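Local structure of leucine-rich repeat protein TpLRR (Treponema pallidum, 6MLX) at residues V48-F53 / I71-F76; R95-H100 / G118-S123; N135-I140 / R155-V160; I108-S113 / V129-P134. The protein is of unknown function but folds as a secreted, periplasmic BspA-type leucine-rich repeat protein, a family whose repeat surfaces often bind other proteins. All blocks are in the same frame, centred on the assembly; numbering follows the deposited sequence.

Contact 1: residues V48-F53 / I71-F76; sequences VATKAF and IGQHAF
V48 and I71 pair as parallel strand residues, and just beyond them two type II turns, A49-A52 and G72-A75, stack one upon the other. Three backbone hydrogen bonds tie the coils. G72 N bonds V48 O at 2.7 Å. K51 N bonds Q73 O, and F53 N bonds A75 O. T50 CA and K51 CA add C-H...O contacts to Q73 O and H74 O. Inside, F53 and F76 point the same way as an offset stack, with centroids 4.7 Å apart and planes at 22°. F76 CE1 lies over one face of the F53 ring, near the rim, 3.4 Å from F53 CD2. V48 CG1 sits in plane at the edge of the F53 ring and also touches A75 CB. Q73 turns CG in between its backbone N and carbonyl carbon (chi1 67°). This brings Q73 CG to 3.3 Å from T50 OG1 and close to T50 CG2. A water bonds T50 OG1 and accepts from Q73 N. K51 CG rests 3.8 Å from H74 CB, while H74 ND1 bonds D77. The contact continues the parallel pairing of strands 43-48 and 70-71. F53 meets Y27 of strand 22-27, and F76 meets F99 of the following coil, so a row of aromatic rings continues on both sides of the F53-F76 stack.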
loop_
_atom_site.group_PDB
_atom_site.type_symbol
_atom_site.label_atom_id
_atom_site.label_comp_id
_atom_site.label_asym_id
_atom_site.label_seq_id
_atom_site.Cartn_x
_atom_site.Cartn_y
_atom_site.Cartn_z
ATOM N N VAL A 48 -7.608 11.304 0.049
ATOM C CA VAL A 48 -7.918 10.822 1.394
ATOM C C VAL A 48 -6.775 11.272 2.297
ATOM O O VAL A 48 -5.671 10.721 2.230
ATOM C CB VAL A 48 -8.095 9.296 1.440
ATOM C CG1 VAL A 48 -8.366 8.841 2.878
ATOM C CG2 VAL A 48 -9.198 8.834 0.508
ATOM N N ALA A 49 -7.039 12.259 3.157
ATOM C CA ALA A 49 -5.989 12.951 3.897
ATOM C C ALA A 49 -5.393 12.086 5.010
ATOM O O ALA A 49 -5.916 11.030 5.383
ATOM C CB ALA A 49 -6.519 14.248 4.511
ATOM N N THR A 50 -4.268 12.569 5.528
ATOM C CA THR A 50 -3.576 12.023 6.691
ATOM C C THR A 50 -4.545 11.535 7.765
ATOM O O THR A 50 -5.397 12.290 8.236
ATOM C CB THR A 50 -2.652 13.107 7.261
ATOM O OG1 THR A 50 -1.572 13.351 6.342
ATOM C CG2 THR A 50 -2.073 12.684 8.597
ATOM N N LYS A 51 -4.431 10.250 8.136
ATOM C CA LYS A 51 -5.153 9.647 9.265
ATOM C C LYS A 51 -6.679 9.736 9.135
ATOM O O LYS A 51 -7.395 9.687 10.143
ATOM C CB LYS A 51 -4.723 10.269 10.612
ATOM C CG LYS A 51 -3.250 10.119 10.966
ATOM C CD LYS A 51 -2.879 10.792 12.309
ATOM C CE LYS A 51 -2.366 9.762 13.324
ATOM N NZ LYS A 51 -1.070 10.174 14.033
ATOM N N ALA A 52 -7.213 9.848 7.919
ATOM C CA ALA A 52 -8.648 10.082 7.774
ATOM C C ALA A 52 -9.475 8.887 8.254
ATOM O O ALA A 52 -10.584 9.062 8.776
ATOM C CB ALA A 52 -8.975 10.425 6.320
ATOM N N PHE A 53 -8.972 7.662 8.084
ATOM C CA PHE A 53 -9.659 6.483 8.609
ATOM C C PHE A 53 -8.860 5.834 9.730
ATOM O O PHE A 53 -8.989 4.634 9.978
ATOM C CB PHE A 53 -9.936 5.448 7.518
ATOM C CG PHE A 53 -10.886 5.907 6.452
ATOM C CD1 PHE A 53 -12.181 5.420 6.402
ATOM C CD2 PHE A 53 -10.482 6.812 5.490
ATOM C CE1 PHE A 53 -13.055 5.833 5.408
ATOM C CE2 PHE A 53 -11.345 7.229 4.500
ATOM C CZ PHE A 53 -12.635 6.742 4.459
ATOM N N ILE A 71 -3.529 8.956 -1.346
ATOM C CA ILE A 71 -3.886 8.448 -0.024
ATOM C C ILE A 71 -2.785 8.870 0.941
ATOM O O ILE A 71 -1.626 8.460 0.785
ATOM C CB ILE A 71 -4.078 6.923 -0.025
ATOM C CG1 ILE A 71 -5.242 6.543 -0.945
ATOM C CG2 ILE A 71 -4.312 6.396 1.392
ATOM C CD1 ILE A 71 -5.457 5.053 -1.088
ATOM N N GLY A 72 -3.142 9.705 1.925
ATOM C CA GLY A 72 -2.169 10.331 2.802
ATOM C C GLY A 72 -1.628 9.411 3.887
ATOM O O GLY A 72 -2.044 8.267 4.053
ATOM N N GLN A 73 -0.680 9.946 4.654
ATOM C CA GLN A 73 0.041 9.124 5.620
ATOM C C GLN A 73 -0.895 8.594 6.703
ATOM O O GLN A 73 -1.819 9.280 7.146
ATOM C CB GLN A 73 1.182 9.925 6.255
ATOM C CG GLN A 73 0.699 11.070 7.145
ATOM C CD GLN A 73 1.719 11.481 8.191
ATOM O OE1 GLN A 73 2.905 11.578 7.898
ATOM N NE2 GLN A 73 1.259 11.732 9.426
ATOM N N HIS A 74 -0.665 7.345 7.107
ATOM C CA HIS A 74 -1.453 6.699 8.160
ATOM C C HIS A 74 -2.955 6.761 7.874
ATOM O O HIS A 74 -3.765 6.713 8.802
ATOM C CB HIS A 74 -1.163 7.316 9.543
ATOM C CG HIS A 74 0.260 7.185 10.009
ATOM N ND1 HIS A 74 0.703 6.126 10.774
ATOM C CD2 HIS A 74 1.326 8.008 9.860
ATOM C CE1 HIS A 74 1.985 6.287 11.048
ATOM N NE2 HIS A 74 2.390 7.417 10.498
ATOM N N ALA A 75 -3.351 6.873 6.594
ATOM C CA ALA A 75 -4.773 7.062 6.279
ATOM C C ALA A 75 -5.637 5.927 6.822
ATOM O O ALA A 75 -6.733 6.164 7.343
ATOM C CB ALA A 75 -4.983 7.194 4.776
ATOM N N PHE A 76 -5.183 4.682 6.686
ATOM C CA PHE A 76 -5.942 3.550 7.203
ATOM C C PHE A 76 -5.170 2.795 8.273
ATOM O O PHE A 76 -5.450 1.623 8.517
ATOM C CB PHE A 76 -6.354 2.611 6.070
ATOM C CG PHE A 76 -7.191 3.270 5.019
ATOM C CD1 PHE A 76 -8.570 3.299 5.133
ATOM C CD2 PHE A 76 -6.603 3.865 3.914
ATOM C CE1 PHE A 76 -9.349 3.904 4.159
ATOM C CE2 PHE A 76 -7.370 4.468 2.939
ATOM C CZ PHE A 76 -8.745 4.490 3.063
HETATM O O HOH W 1 -0.719 12.858 3.869
#

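Contact 2: residues R95-H100 / G118-S123; sequences RHHAFH and GQDVFS
D120 CB lies over one face of the H97 imidazole, 3.8 Å from the ring centroid, as a CH-pi contact. The carboxylate follows the ring side by side, with the planes 19° apart. H97 N bonds Q119 O at 3.0 Å, and F99 N bonds V121 O at 2.9 Å. Q119 O also receives a C-H...O contact from H96 CA at 3.1 Å. V121 spreads its two branches: CG2 presses on R95 O at 3.2 Å, and CG1 meets the edge of the F99 ring. The F99 and F122 rings keep almost the same tilt but are displaced along their planes, with little face overlap; F99 CD2 comes to 3.5 Å from F122 CE1. At the far end H100 ND1 lies beside S123 OG at 3.5 Å. These groups are set by matching turns. R95-A98 and G118-V121 are type II, and H97-H100 and D120-S123 are type I. H96 ND1 and H97 ND1 share a hydrogen bond of 2.9 Å at an angle of 171°, which should hold the H97 ring in its rotation against the D120 methylene. H74 stacks on H97 from the preceding coil, and R146 holds D120 OD1 in a salt bridge. Either histidine may be the donor in the ND1 pair, so one ND1 must act as acceptor. Full protonation of both rings would therefore be disfavoured. The nearby D120 carboxylate could still favour a positive charge on H97 rather than H96, though its own salt bridge to R146 would temper that effect.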
loop_
_atom_site.group_PDB
_atom_site.type_symbol
_atom_site.label_atom_id
_atom_site.label_comp_id
_atom_site.label_asym_id
_atom_site.label_seq_id
_atom_site.Cartn_x
_atom_site.Cartn_y
_atom_site.Cartn_z
ATOM N N ARG A 95 0.898 7.337 0.677
ATOM C CA ARG A 95 1.916 7.884 1.560
ATOM C C ARG A 95 2.197 6.940 2.733
ATOM O O ARG A 95 1.544 5.908 2.916
ATOM C CB ARG A 95 1.510 9.279 2.032
ATOM C CG ARG A 95 1.522 10.270 0.893
ATOM C CD ARG A 95 1.482 11.713 1.327
ATOM N NE ARG A 95 1.943 12.543 0.213
ATOM C CZ ARG A 95 1.619 13.820 0.037
ATOM N NH1 ARG A 95 0.807 14.418 0.898
ATOM N NH2 ARG A 95 2.085 14.481 -1.020
ATOM N N HIS A 96 3.198 7.295 3.524
ATOM C CA HIS A 96 3.791 6.329 4.434
ATOM C C HIS A 96 2.791 5.862 5.500
ATOM O O HIS A 96 1.888 6.596 5.920
ATOM C CB HIS A 96 5.068 6.905 5.059
ATOM C CG HIS A 96 4.853 8.094 5.943
ATOM N ND1 HIS A 96 4.625 7.978 7.299
ATOM C CD2 HIS A 96 4.883 9.423 5.677
ATOM C CE1 HIS A 96 4.499 9.183 7.824
ATOM N NE2 HIS A 96 4.653 10.080 6.863
ATOM N N HIS A 97 2.921 4.591 5.874
ATOM C CA HIS A 97 2.110 3.919 6.890
ATOM C C HIS A 97 0.631 3.857 6.538
ATOM O O HIS A 97 -0.187 3.562 7.412
ATOM C CB HIS A 97 2.271 4.583 8.275
ATOM C CG HIS A 97 3.652 4.477 8.844
ATOM N ND1 HIS A 97 4.642 5.390 8.562
ATOM C CD2 HIS A 97 4.211 3.560 9.674
ATOM C CE1 HIS A 97 5.752 5.042 9.188
ATOM N NE2 HIS A 97 5.517 3.936 9.872
ATOM N N ALA A 98 0.257 4.122 5.284
ATOM C CA ALA A 98 -1.158 4.294 4.962
ATOM C C ALA A 98 -2.001 3.087 5.361
ATOM O O ALA A 98 -3.169 3.249 5.724
ATOM C CB ALA A 98 -1.345 4.580 3.478
ATOM N N PHE A 99 -1.436 1.877 5.311
ATOM C CA PHE A 99 -2.159 0.666 5.697
ATOM C C PHE A 99 -1.439 -0.073 6.812
ATOM O O PHE A 99 -1.541 -1.297 6.935
ATOM C CB PHE A 99 -2.378 -0.246 4.493
ATOM C CG PHE A 99 -3.252 0.363 3.443
ATOM C CD1 PHE A 99 -4.633 0.342 3.582
ATOM C CD2 PHE A 99 -2.696 0.981 2.331
ATOM C CE1 PHE A 99 -5.454 0.908 2.628
ATOM C CE2 PHE A 99 -3.510 1.551 1.357
ATOM C CZ PHE A 99 -4.899 1.516 1.513
ATOM N N HIS A 100 -0.706 0.670 7.633
ATOM C CA HIS A 100 -0.020 0.080 8.771
ATOM C C HIS A 100 -1.016 -0.664 9.660
ATOM O O HIS A 100 -2.102 -0.158 9.961
ATOM C CB HIS A 100 0.723 1.191 9.533
ATOM C CG HIS A 100 1.334 0.750 10.827
ATOM N ND1 HIS A 100 2.471 -0.028 10.894
ATOM C CD2 HIS A 100 0.963 0.984 12.108
ATOM C CE1 HIS A 100 2.768 -0.259 12.161
ATOM N NE2 HIS A 100 1.871 0.350 12.917
ATOM N N GLY A 118 4.953 4.900 -0.327
ATOM C CA GLY A 118 5.824 5.455 0.693
ATOM C C GLY A 118 6.394 4.389 1.616
ATOM O O GLY A 118 6.145 3.193 1.472
ATOM N N GLN A 119 7.174 4.848 2.599
ATOM C CA GLN A 119 7.751 3.941 3.590
ATOM C C GLN A 119 6.663 3.247 4.407
ATOM O O GLN A 119 5.635 3.845 4.734
ATOM C CB GLN A 119 8.682 4.702 4.547
ATOM C CG GLN A 119 9.854 5.385 3.897
ATOM C CD GLN A 119 10.795 6.051 4.902
ATOM O OE1 GLN A 119 11.996 6.178 4.642
ATOM N NE2 GLN A 119 10.254 6.486 6.045
ATOM N N ASP A 120 6.905 1.974 4.740
ATOM C CA ASP A 120 6.110 1.227 5.724
ATOM C C ASP A 120 4.615 1.195 5.396
ATOM O O ASP A 120 3.778 1.073 6.297
ATOM C CB ASP A 120 6.325 1.780 7.143
ATOM C CG ASP A 120 7.777 1.656 7.599
ATOM O OD1 ASP A 120 8.185 0.556 7.996
ATOM O OD2 ASP A 120 8.527 2.645 7.529
ATOM N N VAL A 121 4.255 1.273 4.110
ATOM C CA VAL A 121 2.846 1.439 3.759
ATOM C C VAL A 121 2.042 0.215 4.174
ATOM O O VAL A 121 0.931 0.337 4.702
ATOM C CB VAL A 121 2.686 1.744 2.258
ATOM C CG1 VAL A 121 1.257 1.434 1.805
ATOM C CG2 VAL A 121 3.017 3.216 1.984
ATOM N N PHE A 122 2.587 -0.980 3.953
ATOM C CA PHE A 122 1.910 -2.211 4.338
ATOM C C PHE A 122 2.604 -2.878 5.516
ATOM O O PHE A 122 2.520 -4.093 5.689
ATOM C CB PHE A 122 1.792 -3.148 3.137
ATOM C CG PHE A 122 1.010 -2.543 2.004
ATOM C CD1 PHE A 122 -0.380 -2.476 2.062
ATOM C CD2 PHE A 122 1.661 -1.981 0.911
ATOM C CE1 PHE A 122 -1.107 -1.885 1.034
ATOM C CE2 PHE A 122 0.946 -1.404 -0.119
ATOM C CZ PHE A 122 -0.440 -1.338 -0.055
ATOM N N SER A 123 3.290 -2.077 6.331
ATOM C CA SER A 123 3.911 -2.568 7.557
ATOM C C SER A 123 2.883 -3.294 8.418
ATOM O O SER A 123 1.786 -2.784 8.656
ATOM C CB SER A 123 4.527 -1.394 8.333
ATOM O OG SER A 123 5.143 -1.849 9.535
#

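Contact 3: residues N135-I140 / R155-V160; sequences NSVKEI and RLPVGV
N135 OD1 accepts the one direct hydrogen bond of this contact, from V158 N at 2.8 Å with an N-H...O angle of 156°. The donor stands above the amide plane, 44° out of it. N135 CG is anti to its carbonyl carbon (chi1 -70°), which swings the amide across to the other coil. The amide also packs on V158, with OD1 3.3 Å from V158 CB and CG 3.7 Å from V158 CG1. A water forms a second polar link. It donates to N135 O at 2.8 Å and accepts from G159 N at 2.9 Å. N135 thus holds the two central residues of the P157-V160 type I turn, V158 directly by its side chain and G159 from its backbone through water. The apolar contacts gather on the P157 ring. P157 CG meets V137 CB at 3.9 Å and lies near V137 O as well. I140 CD1 reaches the ring from another direction, 4.2 Å from P157 CD. The contact joins two successive repeats just after their strands in the sheet of 130-132, 153-155 and 176-178. R155 pairs with V131 and L133 there. E139 and I140 belong to strand 139-140 of the other sheet, where E139 bonds the backbone of Q115 and of I117, the latter in strand 116-117. S136 OG ties the same bend back to R112 and L114 of the preceding repeat.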
loop_
_atom_site.group_PDB
_atom_site.type_symbol
_atom_site.label_atom_id
_atom_site.label_comp_id
_atom_site.label_asym_id
_atom_site.label_seq_id
_atom_site.Cartn_x
_atom_site.Cartn_y
_atom_site.Cartn_z
ATOM N N ASN A 135 3.971 -1.795 -13.624
ATOM C CA ASN A 135 5.190 -1.163 -14.116
ATOM C C ASN A 135 5.181 0.354 -13.912
ATOM O O ASN A 135 6.248 0.971 -13.930
ATOM C CB ASN A 135 5.407 -1.521 -15.590
ATOM C CG ASN A 135 5.797 -3.000 -15.795
ATOM O OD1 ASN A 135 6.295 -3.659 -14.881
ATOM N ND2 ASN A 135 5.574 -3.510 -17.004
ATOM N N SER A 136 4.009 0.960 -13.685
ATOM C CA SER A 136 3.921 2.388 -13.388
ATOM C C SER A 136 4.589 2.759 -12.067
ATOM O O SER A 136 4.946 3.927 -11.871
ATOM C CB SER A 136 2.456 2.818 -13.340
ATOM O OG SER A 136 1.711 2.052 -12.390
ATOM N N VAL A 137 4.751 1.800 -11.155
ATOM C CA VAL A 137 5.270 2.093 -9.823
ATOM C C VAL A 137 6.757 2.418 -9.953
ATOM O O VAL A 137 7.574 1.542 -10.248
ATOM C CB VAL A 137 5.024 0.929 -8.856
ATOM C CG1 VAL A 137 5.599 1.248 -7.480
ATOM C CG2 VAL A 137 3.524 0.626 -8.766
ATOM N N LYS A 138 7.098 3.688 -9.746
ATOM C CA LYS A 138 8.460 4.178 -9.887
ATOM C C LYS A 138 9.195 4.294 -8.555
ATOM O O LYS A 138 10.424 4.299 -8.551
ATOM C CB LYS A 138 8.463 5.560 -10.568
ATOM C CG LYS A 138 7.880 5.579 -11.972
ATOM C CD LYS A 138 7.675 7.019 -12.488
ATOM C CE LYS A 138 7.341 7.037 -13.988
ATOM N NZ LYS A 138 6.196 6.154 -14.319
ATOM N N GLU A 139 8.478 4.388 -7.439
ATOM C CA GLU A 139 9.074 4.699 -6.143
ATOM C C GLU A 139 8.428 3.827 -5.071
ATOM O O GLU A 139 7.204 3.852 -4.912
ATOM C CB GLU A 139 8.890 6.188 -5.835
ATOM C CG GLU A 139 9.392 6.660 -4.490
ATOM C CD GLU A 139 9.285 8.170 -4.346
ATOM O OE1 GLU A 139 9.428 8.649 -3.207
ATOM O OE2 GLU A 139 9.047 8.872 -5.372
ATOM N N ILE A 140 9.243 3.063 -4.342
ATOM C CA ILE A 140 8.782 2.193 -3.260
ATOM C C ILE A 140 9.659 2.432 -2.036
ATOM O O ILE A 140 10.854 2.122 -2.060
ATOM C CB ILE A 140 8.827 0.707 -3.648
ATOM C CG1 ILE A 140 8.131 0.464 -4.989
ATOM C CG2 ILE A 140 8.182 -0.129 -2.546
ATOM C CD1 ILE A 140 8.437 -0.894 -5.592
ATOM N N ARG A 155 5.497 -9.481 -7.240
ATOM C CA ARG A 155 6.013 -9.159 -8.563
ATOM C C ARG A 155 6.436 -7.695 -8.556
ATOM O O ARG A 155 5.630 -6.813 -8.243
ATOM C CB ARG A 155 4.987 -9.420 -9.663
ATOM C CG ARG A 155 5.515 -9.135 -11.094
ATOM C CD ARG A 155 4.368 -9.118 -12.125
ATOM N NE ARG A 155 3.615 -10.373 -12.126
ATOM C CZ ARG A 155 2.380 -10.519 -12.607
ATOM N NH1 ARG A 155 1.731 -9.485 -13.138
ATOM N NH2 ARG A 155 1.787 -11.702 -12.543
ATOM N N LEU A 156 7.697 -7.453 -8.880
ATOM C CA LEU A 156 8.256 -6.115 -8.893
ATOM C C LEU A 156 7.925 -5.399 -10.202
ATOM O O LEU A 156 7.655 -6.043 -11.222
ATOM C CB LEU A 156 9.767 -6.188 -8.712
ATOM C CG LEU A 156 10.268 -6.757 -7.382
ATOM C CD1 LEU A 156 11.739 -7.093 -7.508
ATOM C CD2 LEU A 156 10.041 -5.762 -6.267
ATOM N N PRO A 157 7.947 -4.061 -10.201
ATOM C CA PRO A 157 7.857 -3.330 -11.473
ATOM C C PRO A 157 9.063 -3.672 -12.338
ATOM O O PRO A 157 10.168 -3.889 -11.839
ATOM C CB PRO A 157 7.877 -1.853 -11.046
ATOM C CG PRO A 157 7.714 -1.847 -9.580
ATOM C CD PRO A 157 8.236 -3.155 -9.080
ATOM N N VAL A 158 8.852 -3.702 -13.651
ATOM C CA VAL A 158 9.908 -4.140 -14.564
ATOM C C VAL A 158 11.161 -3.261 -14.441
ATOM O O VAL A 158 12.288 -3.759 -14.510
ATOM C CB VAL A 158 9.368 -4.198 -16.012
ATOM C CG1 VAL A 158 9.362 -2.838 -16.645
ATOM C CG2 VAL A 158 10.182 -5.149 -16.841
ATOM N N GLY A 159 11.002 -1.964 -14.235
ATOM C CA GLY A 159 12.193 -1.133 -14.305
ATOM C C GLY A 159 12.878 -0.821 -12.986
ATOM O O GLY A 159 13.728 0.080 -12.925
ATOM N N VAL A 160 12.531 -1.565 -11.929
ATOM C CA VAL A 160 12.878 -1.142 -10.572
ATOM C C VAL A 160 14.387 -1.029 -10.415
ATOM O O VAL A 160 15.144 -1.938 -10.776
ATOM C CB VAL A 160 12.267 -2.098 -9.531
ATOM C CG1 VAL A 160 12.621 -3.534 -9.821
ATOM C CG2 VAL A 160 12.726 -1.715 -8.143
HETATM O O HOH W 2 8.828 -0.045 -14.363
#

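Contact 4: residues I108-S113 / V129-P134; sequences IVFPRS and VDVVLP
F110 and P134 have the most surface buried here, and each packs on the other's coil. With chi1 at -70° the F110 ring swings away from its own carbonyl and comes to lie alongside the L133 side chain. F110 CE2 approaches L133 CD2 at 3.6 Å. The ring turns its edge to strand 130-132: V132 O is in plane at that edge, 3.5 Å from F110 CD2. V131 CG2 also lies near the ring plane at the edge, at a looser distance. P134 fills the other end. Its CD touches F110 CB at 3.7 Å, and its CG lies 3.6 Å from P111 O and close to F110 O. P134 thus packs against both the side chain and the backbone of the F110-P111 step. I108 ranks third, but its side chain makes no contact across, and its backbone does the work. No direct hydrogen bond crosses this contact. Three waters stand in the gap instead. One donates to I108 O at 2.7 Å and accepts from V132 N at 2.7 Å. A second accepts from I108 N and donates to D130 O. The third accepts from F110 N at 2.9 Å and donates to V132 O, the same oxygen that faces the ring edge. The two chains therefore run alongside with water standing in for direct pairing. On its other side strand 130-132 bonds directly to strand 153-155, through V131 with S153 and R155. It is an outermost strand of that parallel sheet. I108 packs on L87 and on F122 of the coils nearby.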
loop_
_atom_site.group_PDB
_atom_site.type_symbol
_atom_site.label_atom_id
_atom_site.label_comp_id
_atom_site.label_asym_id
_atom_site.label_seq_id
_atom_site.Cartn_x
_atom_site.Cartn_y
_atom_site.Cartn_z
ATOM N N ILE A 108 -4.742 -7.024 -2.413
ATOM C CA ILE A 108 -4.995 -5.679 -2.909
ATOM C C ILE A 108 -4.541 -5.634 -4.361
ATOM O O ILE A 108 -3.548 -6.263 -4.736
ATOM C CB ILE A 108 -4.289 -4.630 -2.020
ATOM C CG1 ILE A 108 -4.731 -3.213 -2.369
ATOM C CG2 ILE A 108 -2.780 -4.781 -2.108
ATOM C CD1 ILE A 108 -4.164 -2.187 -1.400
ATOM N N VAL A 109 -5.320 -4.951 -5.191
ATOM C CA VAL A 109 -5.032 -4.830 -6.613
ATOM C C VAL A 109 -4.648 -3.381 -6.879
ATOM O O VAL A 109 -5.458 -2.469 -6.674
ATOM C CB VAL A 109 -6.221 -5.248 -7.488
ATOM C CG1 VAL A 109 -5.872 -5.040 -8.946
ATOM C CG2 VAL A 109 -6.624 -6.702 -7.226
ATOM N N PHE A 110 -3.438 -3.175 -7.317
ATOM C CA PHE A 110 -2.971 -1.811 -7.541
ATOM C C PHE A 110 -3.334 -1.332 -8.943
ATOM O O PHE A 110 -3.182 -2.075 -9.911
ATOM C CB PHE A 110 -1.473 -1.718 -7.368
ATOM C CG PHE A 110 -1.015 -1.882 -5.961
ATOM C CD1 PHE A 110 -1.458 -1.027 -4.968
ATOM C CD2 PHE A 110 -0.122 -2.883 -5.632
ATOM C CE1 PHE A 110 -1.026 -1.173 -3.671
ATOM C CE2 PHE A 110 0.328 -3.022 -4.339
ATOM C CZ PHE A 110 -0.121 -2.177 -3.356
ATOM N N PRO A 111 -3.788 -0.086 -9.061
ATOM C CA PRO A 111 -4.181 0.438 -10.373
ATOM C C PRO A 111 -2.986 0.726 -11.261
ATOM O O PRO A 111 -1.869 0.992 -10.800
ATOM C CB PRO A 111 -4.918 1.737 -10.032
ATOM C CG PRO A 111 -4.348 2.147 -8.731
ATOM C CD PRO A 111 -4.064 0.869 -7.977
ATOM N N ARG A 112 -3.255 0.708 -12.570
ATOM C CA ARG A 112 -2.214 0.998 -13.546
ATOM C C ARG A 112 -1.660 2.415 -13.416
ATOM O O ARG A 112 -0.627 2.716 -14.019
ATOM C CB ARG A 112 -2.763 0.744 -14.958
ATOM C CG ARG A 112 -1.721 0.870 -16.082
ATOM C CD ARG A 112 -1.902 -0.219 -17.118
ATOM N NE ARG A 112 -1.183 0.016 -18.369
ATOM C CZ ARG A 112 -1.675 -0.369 -19.543
ATOM N NH1 ARG A 112 -0.997 -0.159 -20.663
ATOM N NH2 ARG A 112 -2.869 -0.970 -19.586
ATOM N N SER A 113 -2.276 3.278 -12.608
ATOM C CA SER A 113 -1.801 4.640 -12.437
ATOM C C SER A 113 -0.846 4.832 -11.256
ATOM O O SER A 113 -0.256 5.913 -11.130
ATOM C CB SER A 113 -2.994 5.574 -12.257
ATOM O OG SER A 113 -3.850 5.078 -11.226
ATOM N N VAL A 129 -1.175 -11.705 1.088
ATOM C CA VAL A 129 -0.613 -12.927 0.512
ATOM C C VAL A 129 0.144 -12.641 -0.789
ATOM O O VAL A 129 1.320 -12.972 -0.910
ATOM C CB VAL A 129 -1.703 -14.005 0.295
ATOM C CG1 VAL A 129 -1.098 -15.195 -0.390
ATOM C CG2 VAL A 129 -2.314 -14.398 1.637
ATOM N N ASP A 130 -0.542 -12.109 -1.793
ATOM C CA ASP A 130 0.066 -11.816 -3.087
ATOM C C ASP A 130 0.048 -10.310 -3.299
ATOM O O ASP A 130 -0.924 -9.641 -2.935
ATOM C CB ASP A 130 -0.678 -12.494 -4.259
ATOM C CG ASP A 130 -0.557 -14.019 -4.264
ATOM O OD1 ASP A 130 0.425 -14.569 -3.738
ATOM O OD2 ASP A 130 -1.454 -14.672 -4.849
ATOM N N VAL A 131 1.120 -9.774 -3.885
ATOM C CA VAL A 131 1.091 -8.406 -4.398
ATOM C C VAL A 131 1.765 -8.368 -5.761
ATOM O O VAL A 131 2.800 -9.006 -5.994
ATOM C CB VAL A 131 1.703 -7.346 -3.441
ATOM C CG1 VAL A 131 2.200 -7.945 -2.171
ATOM C CG2 VAL A 131 2.783 -6.490 -4.126
ATOM N N VAL A 132 1.127 -7.646 -6.665
ATOM C CA VAL A 132 1.614 -7.421 -8.012
ATOM C C VAL A 132 1.789 -5.925 -8.159
ATOM O O VAL A 132 0.814 -5.175 -8.079
ATOM C CB VAL A 132 0.640 -7.964 -9.065
ATOM C CG1 VAL A 132 1.090 -7.552 -10.457
ATOM C CG2 VAL A 132 0.527 -9.481 -8.925
ATOM N N LEU A 133 3.020 -5.496 -8.357
ATOM C CA LEU A 133 3.294 -4.079 -8.513
ATOM C C LEU A 133 3.311 -3.752 -10.002
ATOM O O LEU A 133 4.136 -4.310 -10.734
ATOM C CB LEU A 133 4.617 -3.714 -7.856
ATOM C CG LEU A 133 4.703 -3.993 -6.341
ATOM C CD1 LEU A 133 6.123 -3.867 -5.806
ATOM C CD2 LEU A 133 3.755 -3.079 -5.553
ATOM N N PRO A 134 2.415 -2.896 -10.491
ATOM C CA PRO A 134 2.429 -2.529 -11.916
ATOM C C PRO A 134 3.716 -1.819 -12.314
ATOM O O PRO A 134 4.458 -1.292 -11.482
ATOM C CB PRO A 134 1.223 -1.590 -12.054
ATOM C CG PRO A 134 0.384 -1.863 -10.830
ATOM C CD PRO A 134 1.359 -2.193 -9.752
HETATM O O HOH W 3 -1.549 -7.427 -6.168
HETATM O O HOH W 4 -3.314 -9.273 -3.644
HETATM O O HOH W 5 -1.870 -5.405 -8.304
#

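All four contacts lie in one leucine-rich repeat solenoid. Contact 1 closes before contact 2 opens, their centres are 10 Å apart, and both join turns that follow strands of the mixed sheet. Backbone pairs I71 with R95 and F76 with A98 link them directly. Contacts 2 and 4 alternate in sequence and touch through F122 and F110, with centres 15 Å apart. Contact 3 comes last, with its centre about 10 Å from that of contact 4, and the two share the parallel sheet of 130-132 and 153-155. Together they show how neighbouring repeats stack: directly bonded turns in contacts 1 and 2, water-bridged backbone in contact 4, and one side-chain hydrogen bond, a water and proline packing in contact 3.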